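Local coordinates for HTH-type transcriptional regulator mcbR (Escherichia coli UMEA 3718-1, PDB 4P9F), which represses expression of McbA by binding to its promoter region, preventing colanic acid overproduction and mucoidy, and is important for biofilm formation, at residues Q9-N12 against D13-Q17; I30-N33 against L34-L38; V71-R74 against Q75-I79; I125-V128 against N129-F132; L145-M148 against I149-W153. One frame throughout, in Å; residues are numbered along the deposited sequence.

Contact 1 of 5, residues Q9-N12 against D13-Q17; sequences QVEN and DLKHQ
The amide of Gln9 and the carboxylate of Asp13, one turn apart, meet with their planes 50° apart, and Gln9 OE1 stands 3.5 Å from Asp13 OD2; both are acceptors, so the approach is no bond. The Glu11 carboxylate instead presents OE2 to Lys15, whose NZ lies 3.5 Å away in a salt bridge, while Glu11 OE1 is paired with Arg51 of helix 42-54. Glu11 CG sits anti to the backbone N (chi1 -176°), which brings this side chain alongside the extended lysine, both pointing the same way. On the Asn12 amide, OD1 accepts from a water 2.5 Å away, and that water accepts from Lys15 NZ. With an alanine here in place of Lys15, Glu11 OE2 would probably lose this cation and the water its N-H donor. Val10 and Leu14, apolar as befits buried positions, lie side by side, CG1 to CD1 3.9 Å, and face helices 31-38 and 42-54, an arrangement characteristic of the first helix in the winged helix-turn-helix domain of GntR regulators.

Contact 2 of 5, residues I30-N33 against L34-L38; sequences ITKN and LAEQL
Lys32 and Glu36 sit one helical turn apart and cross obliquely above the helix surface. The glutamate chain runs extended beyond CG, whereas the lysine bends at chi2, chi3 and chi4. These bends turn the lysine so that Glu36 OE2 meets it along much of its length, standing 3.8 Å from each of Lys32 CG, CD and NZ; the salt bridge from OE2 to NZ is therefore a long one. Opposite charges on exposed positions one turn apart allow such a loose pairing. Round the helix, Gln37, extended beyond CG, runs back past Asn33 O: its CG lies 3.1 Å from Asn33 O, and its NE2 passes beside Asn33 CB at 3.8 Å. The same Asn33 O receives the backbone N of Gln37 at 2.9 Å. Ile30 occupies the N-cap position, where its carbonyl O accepts from Leu34 N at 3.1 Å. Thr31 reaches the other way, and its OG1 is hydrogen-bonded to Gln64 O. Apolar and small residues serve the inner face: Leu34 packs on Leu14 and Val45, and Ala35, with only a methyl, lets Ile42 come close. A helix polar outside and apolar inside, packed against 42-54, is what is expected of the first helix of a helix-turn-helix DNA-binding motif.

Contact 3 of 5, residues V71-R74 against Q75-I79; sequences VGKR and QLDEI
Gln75 folds back on Gly72 at the start of helix 73-95, where the N-cap residue and the third residue of the first turn meet in an arrangement that resembles one half of a capping box. Its CB lies 3.7 Å from Gly72 O. A bend at chi2 (71°) then turns the amide back toward the start of the helix, setting CD 4.1 Å from Gly72 N. At the tip OE1 accepts a weak bond from Gly72 N, 3.1 Å long with an N-H...O angle of only 126°, while NE2 lies over the aliphatic part of Arg74, 3.6 Å from its CG. Glycine suits the N-cap because a side chain would run into Gln75 OE1, but having none it cannot answer with the second half of the box. The turn is closed instead by backbone, Leu76 N donating to Gly72 O at 2.9 Å. Farther along, Glu78 OE2 accepts from Leu145 N of the second subunit, which ties this helix into the dimer. Val71, just before the N-cap, crosses Leu76 at about a right angle in a hydrophobic staple, and its CG1 methyl rests 4.1 Å from Leu76 CB.

Contact 4 of 5, residues I125-V128 against N129-F132; sequences IINV and NRLF
Side-chain hydrogen bonds dominate between Asn127 and Arg130, three residues apart. The guanidinium grips side-on, NE and NH2 both donating to the single oxygen OD1 of Asn127, at 3.1 and 3.0 Å. That oxygen lies at the guanidinium edge, only 2° out of its plane, and the two flat groups are 21° apart. The arginine's bend at chi3 (66°) swings NE and NH2 back toward the preceding turn, where Asn127, its CG anti to the backbone N, places OD1 beside them. Because OD1 also accepts from His16, three donors probably polarise it strongly. Among backbone bonds, Leu131 N donates to Asn127 O at 2.9 Å, and Phe132 N to Val128 O at 2.8 Å. In van der Waals contact, Leu131 CD1 passes Asn127 ND2 at 3.7 Å. Val128 and Phe132 are apolar because they are buried against Leu113 and Leu110 of helix 100-119. Such a helix, hydrophobic on that face and polar toward the DNA-binding domain, fits the all-helical bundle of the FCD effector domain.

Contact 5 of 5, residues L145-M148 against I149-W153; sequences LCEM and IEQLW
Helix 143-156 of the FCD domain lies at the dimer interface; within it Glu147 and Gln151 pair one turn apart, and Gln151 reaches the second subunit. Gln151 NE2 donates to Glu147 OE1 at 3.1 Å with an N-H...O angle of 140°, so the bond is somewhat bent. The oxygen uses its syn lone pair and lies close to the amide plane of Gln151, although carboxylate and amide are turned 44° against each other. Glu147 folds at chi2 (-79°) to bring its carboxylate over the next turn. Gln151 is engaged on its other side as well, because its OE1 accepts from Gln151 NE2 of the second subunit; an amide, with donor and acceptor at one tip, suits a place where two copies face each other. Putting an alanine at Glu147 would probably cost Gln151 NE2 one of its acceptors, leaving the amide held mainly by its partner in the second subunit. Apolar pairs lie beside it: Leu145 CG meets Ile149 CD1 at 4.2 Å, and Met148, present as selenomethionine, brings CG to 4.4 Å from Leu152 CD1. Ile149 CG2 lies 3.5 Å above one face of the Trp153 ring, offset toward its rim. Around this part of the helix, Ile149 and Leu152 pack on helix 73-95, Glu150 and Trp153 on helix 122-138, and Met148 on Leu152 of the second subunit.

How the contacts relate
Contacts 1 and 2 belong to one DNA-binding unit, their centres 13 Å apart, joined where Leu14 CD2 meets Leu34 CD2 at 4.0 Å. Contact 1 is also the bridge to the FCD domain: His16 NE2 reaches Asn127 OD1 of contact 4 at 2.8 Å, and Lys15 NZ stands 4.1 Å from Glu147 OE2 of contact 5. Contact 2, within the helix-turn-helix, stays remote from contact 5, about 17 Å between nearest atoms. Inside the effector region, contacts 4 and 5 touch through Arg130 CG and Trp153 CZ3 at 3.6 Å. Contact 3 meets contact 5 through Ile79 CG2 and Leu152 O, and both of these contacts reach the second subunit.

Contact 1 of 5, residues Q9-N12 against D13-Q17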
loop_
_atom_site.group_PDB
_atom_site.type_symbol
_atom_site.label_atom_id
_atom_site.label_comp_id
_atom_site.label_asym_id
_atom_site.label_seq_id
_atom_site.Cartn_x
_atom_site.Cartn_y
_atom_site.Cartn_z
ATOM N N GLN A 9 -0.898 -19.065 6.542
ATOM C CA GLN A 9 -2.282 -19.499 6.486
ATOM C C GLN A 9 -3.113 -18.753 7.520
ATOM O O GLN A 9 -4.210 -18.264 7.234
ATOM C CB GLN A 9 -2.367 -21.010 6.731
ATOM C CG GLN A 9 -3.724 -21.571 6.489
ATOM C CD GLN A 9 -4.177 -21.303 5.070
ATOM O OE1 GLN A 9 -5.205 -20.658 4.842
ATOM N NE2 GLN A 9 -3.393 -21.777 4.103
ATOM N N VAL A 10 -2.584 -18.635 8.724
ATOM C CA VAL A 10 -3.274 -17.843 9.742
ATOM C C VAL A 10 -3.353 -16.364 9.333
ATOM O O VAL A 10 -4.370 -15.718 9.505
ATOM C CB VAL A 10 -2.573 -17.950 11.122
ATOM C CG1 VAL A 10 -3.286 -17.064 12.147
ATOM C CG2 VAL A 10 -2.533 -19.430 11.605
ATOM N N GLU A 11 -2.255 -15.834 8.795
ATOM C CA GLU A 11 -2.233 -14.442 8.391
ATOM C C GLU A 11 -3.277 -14.121 7.309
ATOM O O GLU A 11 -4.004 -13.129 7.408
ATOM C CB GLU A 11 -0.862 -14.059 7.855
ATOM C CG GLU A 11 -0.804 -12.571 7.534
ATOM C CD GLU A 11 0.458 -12.175 6.811
ATOM O OE1 GLU A 11 1.220 -13.081 6.388
ATOM O OE2 GLU A 11 0.688 -10.952 6.693
ATOM N N ASN A 12 -3.335 -14.960 6.276
ATOM C CA ASN A 12 -4.318 -14.772 5.206
ATOM C C ASN A 12 -5.740 -14.910 5.706
ATOM O O ASN A 12 -6.624 -14.160 5.284
ATOM C CB ASN A 12 -4.060 -15.751 4.063
ATOM C CG ASN A 12 -2.839 -15.372 3.259
ATOM O OD1 ASN A 12 -2.435 -14.200 3.235
ATOM N ND2 ASN A 12 -2.257 -16.341 2.576
ATOM N N ASP A 13 -5.972 -15.852 6.618
ATOM C CA ASP A 13 -7.318 -15.993 7.178
ATOM C C ASP A 13 -7.722 -14.768 8.016
ATOM O O ASP A 13 -8.857 -14.293 7.939
ATOM C CB ASP A 13 -7.422 -17.281 7.986
ATOM C CG ASP A 13 -7.417 -18.528 7.080
ATOM O OD1 ASP A 13 -7.701 -18.378 5.866
ATOM O OD2 ASP A 13 -7.130 -19.645 7.570
ATOM N N LEU A 14 -6.795 -14.246 8.807
ATOM C CA LEU A 14 -7.066 -13.021 9.549
ATOM C C LEU A 14 -7.265 -11.823 8.599
ATOM O O LEU A 14 -8.110 -10.971 8.847
ATOM C CB LEU A 14 -5.934 -12.707 10.524
ATOM C CG LEU A 14 -5.837 -13.616 11.753
ATOM C CD1 LEU A 14 -4.523 -13.391 12.478
ATOM C CD2 LEU A 14 -7.038 -13.392 12.675
ATOM N N LYS A 15 -6.471 -11.734 7.535
ATOM C CA LYS A 15 -6.684 -10.670 6.535
ATOM C C LYS A 15 -8.087 -10.772 5.946
ATOM O O LYS A 15 -8.790 -9.768 5.786
ATOM C CB LYS A 15 -5.644 -10.752 5.428
ATOM C CG LYS A 15 -4.240 -10.271 5.829
ATOM C CD LYS A 15 -3.267 -10.378 4.623
ATOM C CE LYS A 15 -1.871 -9.807 4.951
ATOM N NZ LYS A 15 -0.896 -9.896 3.786
ATOM N N HIS A 16 -8.497 -12.002 5.650
ATOM C CA HIS A 16 -9.814 -12.252 5.079
ATOM C C HIS A 16 -10.916 -11.840 6.055
ATOM O O HIS A 16 -11.827 -11.106 5.687
ATOM C CB HIS A 16 -9.951 -13.733 4.682
ATOM C CG HIS A 16 -11.238 -14.049 3.981
ATOM N ND1 HIS A 16 -12.347 -14.522 4.644
ATOM C CD2 HIS A 16 -11.622 -13.870 2.693
ATOM C CE1 HIS A 16 -13.345 -14.677 3.787
ATOM N NE2 HIS A 16 -12.930 -14.284 2.597
ATOM N N GLN A 17 -10.796 -12.276 7.309
ATOM C CA GLN A 17 -11.751 -11.927 8.361
ATOM C C GLN A 17 -11.853 -10.409 8.552
ATOM O O GLN A 17 -12.947 -9.866 8.639
ATOM C CB GLN A 17 -11.326 -12.555 9.697
ATOM C CG GLN A 17 -11.358 -14.067 9.719
ATOM C CD GLN A 17 -12.748 -14.609 9.481
ATOM O OE1 GLN A 17 -12.979 -15.361 8.535
ATOM N NE2 GLN A 17 -13.680 -14.243 10.349
HETATM O O HOH W 1 -0.515 -12.525 3.232
#

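Contact 2 of 5, residues I30-N33 against L34-L38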
loop_
_atom_site.group_PDB
_atom_site.type_symbol
_atom_site.label_atom_id
_atom_site.label_comp_id
_atom_site.label_asym_id
_atom_site.label_seq_id
_atom_site.Cartn_x
_atom_site.Cartn_y
_atom_site.Cartn_z
ATOM N N ILE A 30 -7.005 -12.452 21.616
ATOM C CA ILE A 30 -6.061 -13.105 22.527
ATOM C C ILE A 30 -5.350 -14.227 21.769
ATOM O O ILE A 30 -5.993 -15.171 21.298
ATOM C CB ILE A 30 -6.771 -13.646 23.808
ATOM C CG1 ILE A 30 -7.349 -12.488 24.634
ATOM C CG2 ILE A 30 -5.818 -14.509 24.679
ATOM C CD1 ILE A 30 -8.814 -12.259 24.429
ATOM N N THR A 31 -4.038 -14.074 21.580
ATOM C CA THR A 31 -3.228 -15.046 20.833
ATOM C C THR A 31 -3.518 -16.508 21.234
ATOM O O THR A 31 -3.757 -17.369 20.384
ATOM C CB THR A 31 -1.734 -14.719 21.026
ATOM O OG1 THR A 31 -1.532 -13.330 20.728
ATOM C CG2 THR A 31 -0.857 -15.555 20.123
ATOM N N LYS A 32 -3.519 -16.769 22.535
ATOM C CA LYS A 32 -3.771 -18.098 23.082
ATOM C C LYS A 32 -5.140 -18.672 22.652
ATOM O O LYS A 32 -5.238 -19.849 22.300
ATOM C CB LYS A 32 -3.683 -18.047 24.612
ATOM C CG LYS A 32 -3.951 -19.377 25.296
ATOM C CD LYS A 32 -2.863 -20.394 25.009
ATOM C CE LYS A 32 -2.039 -20.690 26.256
ATOM N NZ LYS A 32 -2.868 -21.186 27.400
ATOM N N ASN A 33 -6.190 -17.852 22.715
ATOM C CA ASN A 33 -7.527 -18.266 22.253
ATOM C C ASN A 33 -7.496 -18.670 20.799
ATOM O O ASN A 33 -8.101 -19.658 20.402
ATOM C CB ASN A 33 -8.560 -17.146 22.401
ATOM C CG ASN A 33 -8.951 -16.866 23.840
ATOM O OD1 ASN A 33 -8.362 -17.384 24.777
ATOM N ND2 ASN A 33 -9.954 -16.015 24.011
ATOM N N LEU A 34 -6.817 -17.874 19.987
ATOM C CA LEU A 34 -6.790 -18.153 18.555
ATOM C C LEU A 34 -6.019 -19.452 18.289
ATOM O O LEU A 34 -6.434 -20.259 17.475
ATOM C CB LEU A 34 -6.158 -16.990 17.783
ATOM C CG LEU A 34 -6.201 -17.154 16.255
ATOM C CD1 LEU A 34 -7.598 -17.560 15.783
ATOM C CD2 LEU A 34 -5.736 -15.842 15.563
ATOM N N ALA A 35 -4.888 -19.635 18.975
ATOM C CA ALA A 35 -4.112 -20.867 18.820
ATOM C C ALA A 35 -4.966 -22.088 19.216
ATOM O O ALA A 35 -4.985 -23.113 18.519
ATOM C CB ALA A 35 -2.827 -20.798 19.656
ATOM N N GLU A 36 -5.688 -21.978 20.326
ATOM C CA GLU A 36 -6.571 -23.071 20.750
ATOM C C GLU A 36 -7.687 -23.341 19.736
ATOM O O GLU A 36 -8.013 -24.495 19.438
ATOM C CB GLU A 36 -7.179 -22.759 22.126
ATOM C CG GLU A 36 -6.137 -22.838 23.219
ATOM C CD GLU A 36 -6.647 -22.398 24.574
ATOM O OE1 GLU A 36 -7.782 -21.861 24.657
ATOM O OE2 GLU A 36 -5.891 -22.595 25.549
ATOM N N GLN A 37 -8.275 -22.281 19.204
ATOM C CA GLN A 37 -9.317 -22.444 18.212
ATOM C C GLN A 37 -8.795 -23.118 16.934
ATOM O O GLN A 37 -9.520 -23.870 16.296
ATOM C CB GLN A 37 -9.951 -21.082 17.881
ATOM C CG GLN A 37 -10.778 -20.496 19.045
ATOM C CD GLN A 37 -10.967 -18.978 18.966
ATOM O OE1 GLN A 37 -10.773 -18.365 17.911
ATOM N NE2 GLN A 37 -11.348 -18.367 20.098
ATOM N N LEU A 38 -7.544 -22.851 16.572
ATOM C CA LEU A 38 -6.963 -23.360 15.328
ATOM C C LEU A 38 -6.212 -24.670 15.524
ATOM O O LEU A 38 -5.692 -25.249 14.559
ATOM C CB LEU A 38 -6.014 -22.319 14.717
ATOM C CG LEU A 38 -6.674 -20.979 14.370
ATOM C CD1 LEU A 38 -5.698 -20.018 13.741
ATOM C CD2 LEU A 38 -7.889 -21.201 13.474
#

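Contact 3 of 5, residues V71-R74 against Q75-I79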
loop_
_atom_site.group_PDB
_atom_site.type_symbol
_atom_site.label_atom_id
_atom_site.label_comp_id
_atom_site.label_asym_id
_atom_site.label_seq_id
_atom_site.Cartn_x
_atom_site.Cartn_y
_atom_site.Cartn_z
ATOM N N VAL A 71 -11.961 2.305 13.028
ATOM C CA VAL A 71 -11.966 3.014 11.755
ATOM C C VAL A 71 -13.048 4.106 11.747
ATOM O O VAL A 71 -14.211 3.854 11.420
ATOM C CB VAL A 71 -12.158 2.023 10.576
ATOM C CG1 VAL A 71 -12.125 2.741 9.230
ATOM C CG2 VAL A 71 -11.086 0.939 10.647
ATOM N N GLY A 72 -12.647 5.328 12.079
ATOM C CA GLY A 72 -13.551 6.462 12.071
ATOM C C GLY A 72 -13.783 6.934 10.646
ATOM O O GLY A 72 -13.102 6.473 9.732
ATOM N N LYS A 73 -14.712 7.872 10.467
ATOM C CA LYS A 73 -15.056 8.404 9.144
ATOM C C LYS A 73 -13.821 9.012 8.473
ATOM O O LYS A 73 -13.601 8.863 7.270
ATOM C CB LYS A 73 -16.168 9.460 9.260
ATOM C CG LYS A 73 -16.626 10.023 7.906
ATOM C CD LYS A 73 -17.590 11.182 8.072
ATOM C CE LYS A 73 -18.955 10.701 8.520
ATOM N NZ LYS A 73 -19.986 11.784 8.481
ATOM N N ARG A 74 -13.029 9.716 9.273
ATOM C CA ARG A 74 -11.813 10.343 8.794
ATOM C C ARG A 74 -10.855 9.310 8.192
ATOM O O ARG A 74 -10.299 9.521 7.108
ATOM C CB ARG A 74 -11.142 11.103 9.940
ATOM C CG ARG A 74 -9.736 11.544 9.633
ATOM C CD ARG A 74 -9.743 12.828 8.831
ATOM N NE ARG A 74 -9.994 13.989 9.676
ATOM C CZ ARG A 74 -9.044 14.806 10.118
ATOM N NH1 ARG A 74 -7.777 14.590 9.790
ATOM N NH2 ARG A 74 -9.363 15.842 10.884
ATOM N N GLN A 75 -10.679 8.184 8.879
ATOM C CA GLN A 75 -9.783 7.139 8.384
ATOM C C GLN A 75 -10.384 6.429 7.172
ATOM O O GLN A 75 -9.675 6.136 6.199
ATOM C CB GLN A 75 -9.454 6.123 9.479
ATOM C CG GLN A 75 -8.564 6.675 10.591
ATOM C CD GLN A 75 -9.296 7.678 11.478
ATOM O OE1 GLN A 75 -10.410 7.415 11.935
ATOM N NE2 GLN A 75 -8.683 8.842 11.700
ATOM N N LEU A 76 -11.688 6.152 7.233
ATOM C CA LEU A 76 -12.385 5.537 6.105
ATOM C C LEU A 76 -12.311 6.442 4.886
ATOM O O LEU A 76 -12.119 5.966 3.759
ATOM C CB LEU A 76 -13.851 5.257 6.437
ATOM C CG LEU A 76 -14.658 4.574 5.318
ATOM C CD1 LEU A 76 -14.071 3.204 4.943
ATOM C CD2 LEU A 76 -16.154 4.481 5.660
ATOM N N ASP A 77 -12.443 7.746 5.113
ATOM C CA ASP A 77 -12.290 8.743 4.042
ATOM C C ASP A 77 -10.945 8.619 3.340
ATOM O O ASP A 77 -10.861 8.551 2.111
ATOM C CB ASP A 77 -12.406 10.167 4.602
ATOM C CG ASP A 77 -13.841 10.655 4.714
ATOM O OD1 ASP A 77 -14.765 9.889 4.396
ATOM O OD2 ASP A 77 -14.044 11.814 5.143
ATOM N N GLU A 78 -9.881 8.630 4.133
ATOM C CA GLU A 78 -8.527 8.551 3.578
ATOM C C GLU A 78 -8.272 7.261 2.799
ATOM O O GLU A 78 -7.722 7.284 1.687
ATOM C CB GLU A 78 -7.490 8.705 4.686
ATOM C CG GLU A 78 -6.068 8.574 4.156
ATOM C CD GLU A 78 -5.009 8.756 5.235
ATOM O OE1 GLU A 78 -5.368 8.951 6.416
ATOM O OE2 GLU A 78 -3.814 8.699 4.890
ATOM N N ILE A 79 -8.657 6.134 3.389
ATOM C CA ILE A 79 -8.521 4.830 2.741
ATOM C C ILE A 79 -9.289 4.795 1.419
ATOM O O ILE A 79 -8.795 4.269 0.417
ATOM C CB ILE A 79 -9.031 3.696 3.656
ATOM C CG1 ILE A 79 -8.108 3.565 4.872
ATOM C CG2 ILE A 79 -9.129 2.366 2.883
ATOM C CD1 ILE A 79 -8.655 2.669 5.983
#

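Contact 4 of 5, residues I125-V128 against N129-F132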
loop_
_atom_site.group_PDB
_atom_site.type_symbol
_atom_site.label_atom_id
_atom_site.label_comp_id
_atom_site.label_asym_id
_atom_site.label_seq_id
_atom_site.Cartn_x
_atom_site.Cartn_y
_atom_site.Cartn_z
ATOM N N ILE A 125 -22.123 -11.959 0.136
ATOM C CA ILE A 125 -22.218 -10.737 -0.663
ATOM C C ILE A 125 -20.905 -9.947 -0.599
ATOM O O ILE A 125 -20.345 -9.506 -1.611
ATOM C CB ILE A 125 -23.359 -9.821 -0.170
ATOM C CG1 ILE A 125 -24.724 -10.472 -0.410
ATOM C CG2 ILE A 125 -23.270 -8.432 -0.840
ATOM C CD1 ILE A 125 -25.865 -9.660 0.124
ATOM N N ILE A 126 -20.424 -9.755 0.618
ATOM C CA ILE A 126 -19.188 -9.024 0.806
ATOM C C ILE A 126 -18.022 -9.771 0.160
ATOM O O ILE A 126 -17.245 -9.188 -0.597
ATOM C CB ILE A 126 -18.931 -8.795 2.297
ATOM C CG1 ILE A 126 -20.015 -7.858 2.850
ATOM C CG2 ILE A 126 -17.561 -8.194 2.516
ATOM C CD1 ILE A 126 -19.962 -7.653 4.354
ATOM N N ASN A 127 -17.944 -11.072 0.416
ATOM C CA ASN A 127 -16.836 -11.871 -0.081
ATOM C C ASN A 127 -16.803 -11.990 -1.599
ATOM O O ASN A 127 -15.742 -11.838 -2.219
ATOM C CB ASN A 127 -16.856 -13.266 0.544
ATOM C CG ASN A 127 -15.618 -14.069 0.176
ATOM O OD1 ASN A 127 -14.486 -13.595 0.342
ATOM N ND2 ASN A 127 -15.818 -15.288 -0.301
ATOM N N VAL A 128 -17.957 -12.255 -2.201
ATOM C CA VAL A 128 -18.010 -12.384 -3.652
ATOM C C VAL A 128 -17.685 -11.032 -4.328
ATOM O O VAL A 128 -17.002 -11.013 -5.351
ATOM C CB VAL A 128 -19.384 -12.929 -4.132
ATOM C CG1 VAL A 128 -19.450 -12.949 -5.645
ATOM C CG2 VAL A 128 -19.595 -14.350 -3.605
ATOM N N ASN A 129 -18.144 -9.912 -3.760
ATOM C CA ASN A 129 -17.772 -8.594 -4.304
ATOM C C ASN A 129 -16.248 -8.427 -4.359
ATOM O O ASN A 129 -15.684 -8.004 -5.375
ATOM C CB ASN A 129 -18.409 -7.469 -3.476
ATOM C CG ASN A 129 -17.716 -6.123 -3.665
ATOM O OD1 ASN A 129 -16.999 -5.664 -2.788
ATOM N ND2 ASN A 129 -17.910 -5.504 -4.811
ATOM N N ARG A 130 -15.602 -8.817 -3.267
ATOM C CA ARG A 130 -14.147 -8.844 -3.143
ATOM C C ARG A 130 -13.492 -9.724 -4.206
ATOM O O ARG A 130 -12.585 -9.285 -4.918
ATOM C CB ARG A 130 -13.787 -9.338 -1.734
ATOM C CG ARG A 130 -12.345 -9.194 -1.299
ATOM C CD ARG A 130 -12.150 -9.924 0.036
ATOM N NE ARG A 130 -12.333 -11.374 -0.125
ATOM C CZ ARG A 130 -11.387 -12.219 -0.517
ATOM N NH1 ARG A 130 -10.177 -11.774 -0.837
ATOM N NH2 ARG A 130 -11.662 -13.508 -0.626
ATOM N N LEU A 131 -13.979 -10.957 -4.319
ATOM C CA LEU A 131 -13.425 -11.934 -5.252
ATOM C C LEU A 131 -13.598 -11.469 -6.696
ATOM O O LEU A 131 -12.729 -11.663 -7.541
ATOM C CB LEU A 131 -14.115 -13.282 -5.050
ATOM C CG LEU A 131 -13.684 -14.100 -3.834
ATOM C CD1 LEU A 131 -14.445 -15.412 -3.787
ATOM C CD2 LEU A 131 -12.177 -14.332 -3.812
ATOM N N PHE A 132 -14.745 -10.865 -6.969
ATOM C CA PHE A 132 -15.057 -10.348 -8.292
ATOM C C PHE A 132 -14.072 -9.239 -8.678
ATOM O O PHE A 132 -13.440 -9.288 -9.737
ATOM C CB PHE A 132 -16.504 -9.837 -8.313
ATOM C CG PHE A 132 -16.929 -9.198 -9.617
ATOM C CD1 PHE A 132 -17.316 -9.981 -10.701
ATOM C CD2 PHE A 132 -16.968 -7.816 -9.745
ATOM C CE1 PHE A 132 -17.716 -9.401 -11.901
ATOM C CE2 PHE A 132 -17.378 -7.217 -10.945
ATOM C CZ PHE A 132 -17.749 -8.012 -12.024
#

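Contact 5 of 5, residues L145-M148 against I149-W153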
loop_
_atom_site.group_PDB
_atom_site.type_symbol
_atom_site.label_atom_id
_atom_site.label_comp_id
_atom_site.label_asym_id
_atom_site.label_seq_id
_atom_site.Cartn_x
_atom_site.Cartn_y
_atom_site.Cartn_z
ATOM N N LEU A 145 0.431 -3.598 -7.128
ATOM C CA LEU A 145 -0.775 -2.768 -7.116
ATOM C C LEU A 145 -1.918 -3.542 -6.479
ATOM O O LEU A 145 -2.568 -3.044 -5.576
ATOM C CB LEU A 145 -1.163 -2.321 -8.537
ATOM C CG LEU A 145 -2.479 -1.563 -8.746
ATOM C CD1 LEU A 145 -2.520 -0.280 -7.938
ATOM C CD2 LEU A 145 -2.695 -1.235 -10.239
ATOM N N CYS A 146 -2.124 -4.780 -6.917
ATOM C CA CYS A 146 -3.188 -5.608 -6.342
ATOM C C CYS A 146 -3.021 -5.881 -4.845
ATOM O O CYS A 146 -3.991 -5.790 -4.098
ATOM C CB CYS A 146 -3.262 -6.951 -7.090
ATOM S SG CYS A 146 -3.779 -6.739 -8.839
ATOM N N GLU A 147 -1.801 -6.205 -4.414
ATOM C CA GLU A 147 -1.530 -6.435 -2.992
ATOM C C GLU A 147 -1.834 -5.184 -2.187
ATOM O O GLU A 147 -2.383 -5.251 -1.094
ATOM C CB GLU A 147 -0.074 -6.874 -2.747
ATOM C CG GLU A 147 0.165 -7.563 -1.356
ATOM C CD GLU A 147 0.294 -6.598 -0.145
ATOM O OE1 GLU A 147 0.658 -5.411 -0.326
ATOM O OE2 GLU A 147 0.042 -7.038 1.007
HETATM N N MSE A 148 -1.467 -4.029 -2.724
HETATM C CA MSE A 148 -1.730 -2.781 -2.011
HETATM C C MSE A 148 -3.239 -2.538 -1.871
HETATM O O MSE A 148 -3.719 -2.072 -0.831
HETATM C CB MSE A 148 -1.074 -1.595 -2.723
HETATM C CG MSE A 148 -1.281 -0.289 -1.961
HETATM SE SE MSE A 148 -0.017 1.109 -2.449
HETATM C CE MSE A 148 1.603 0.139 -1.985
ATOM N N ILE A 149 -3.981 -2.859 -2.920
ATOM C CA ILE A 149 -5.439 -2.743 -2.876
ATOM C C ILE A 149 -5.990 -3.682 -1.784
ATOM O O ILE A 149 -6.804 -3.273 -0.964
ATOM C CB ILE A 149 -6.076 -3.047 -4.260
ATOM C CG1 ILE A 149 -5.719 -1.932 -5.268
ATOM C CG2 ILE A 149 -7.613 -3.202 -4.145
ATOM C CD1 ILE A 149 -6.146 -2.242 -6.729
ATOM N N GLU A 150 -5.499 -4.916 -1.739
ATOM C CA GLU A 150 -5.922 -5.851 -0.686
ATOM C C GLU A 150 -5.571 -5.326 0.699
ATOM O O GLU A 150 -6.348 -5.465 1.656
ATOM C CB GLU A 150 -5.255 -7.207 -0.895
ATOM C CG GLU A 150 -5.768 -7.954 -2.094
ATOM C CD GLU A 150 -5.336 -9.398 -2.081
ATOM O OE1 GLU A 150 -4.255 -9.665 -2.629
ATOM O OE2 GLU A 150 -6.042 -10.252 -1.501
ATOM N N GLN A 151 -4.402 -4.703 0.803
ATOM C CA GLN A 151 -3.951 -4.125 2.070
ATOM C C GLN A 151 -4.945 -3.049 2.557
ATOM O O GLN A 151 -5.321 -2.996 3.730
ATOM C CB GLN A 151 -2.563 -3.533 1.875
ATOM C CG GLN A 151 -1.665 -3.574 3.064
ATOM C CD GLN A 151 -0.360 -2.840 2.814
ATOM O OE1 GLN A 151 0.035 -1.990 3.596
ATOM N NE2 GLN A 151 0.302 -3.163 1.712
ATOM N N LEU A 152 -5.393 -2.206 1.635
ATOM C CA LEU A 152 -6.322 -1.132 1.992
ATOM C C LEU A 152 -7.704 -1.691 2.368
ATOM O O LEU A 152 -8.375 -1.156 3.245
ATOM C CB LEU A 152 -6.408 -0.129 0.847
ATOM C CG LEU A 152 -5.111 0.688 0.669
ATOM C CD1 LEU A 152 -5.076 1.428 -0.684
ATOM C CD2 LEU A 152 -4.948 1.701 1.824
ATOM N N TRP A 153 -8.111 -2.788 1.736
ATOM C CA TRP A 153 -9.355 -3.456 2.114
ATOM C C TRP A 153 -9.289 -4.004 3.537
ATOM O O TRP A 153 -10.291 -4.024 4.258
ATOM C CB TRP A 153 -9.646 -4.601 1.149
ATOM C CG TRP A 153 -10.125 -4.159 -0.208
ATOM C CD1 TRP A 153 -10.494 -2.898 -0.591
ATOM C CD2 TRP A 153 -10.214 -4.981 -1.383
ATOM N NE1 TRP A 153 -10.848 -2.895 -1.927
ATOM C CE2 TRP A 153 -10.680 -4.162 -2.436
ATOM C CE3 TRP A 153 -9.949 -6.343 -1.647
ATOM C CZ2 TRP A 153 -10.895 -4.652 -3.729
ATOM C CZ3 TRP A 153 -10.163 -6.831 -2.935
ATOM C CH2 TRP A 153 -10.638 -5.988 -3.956
#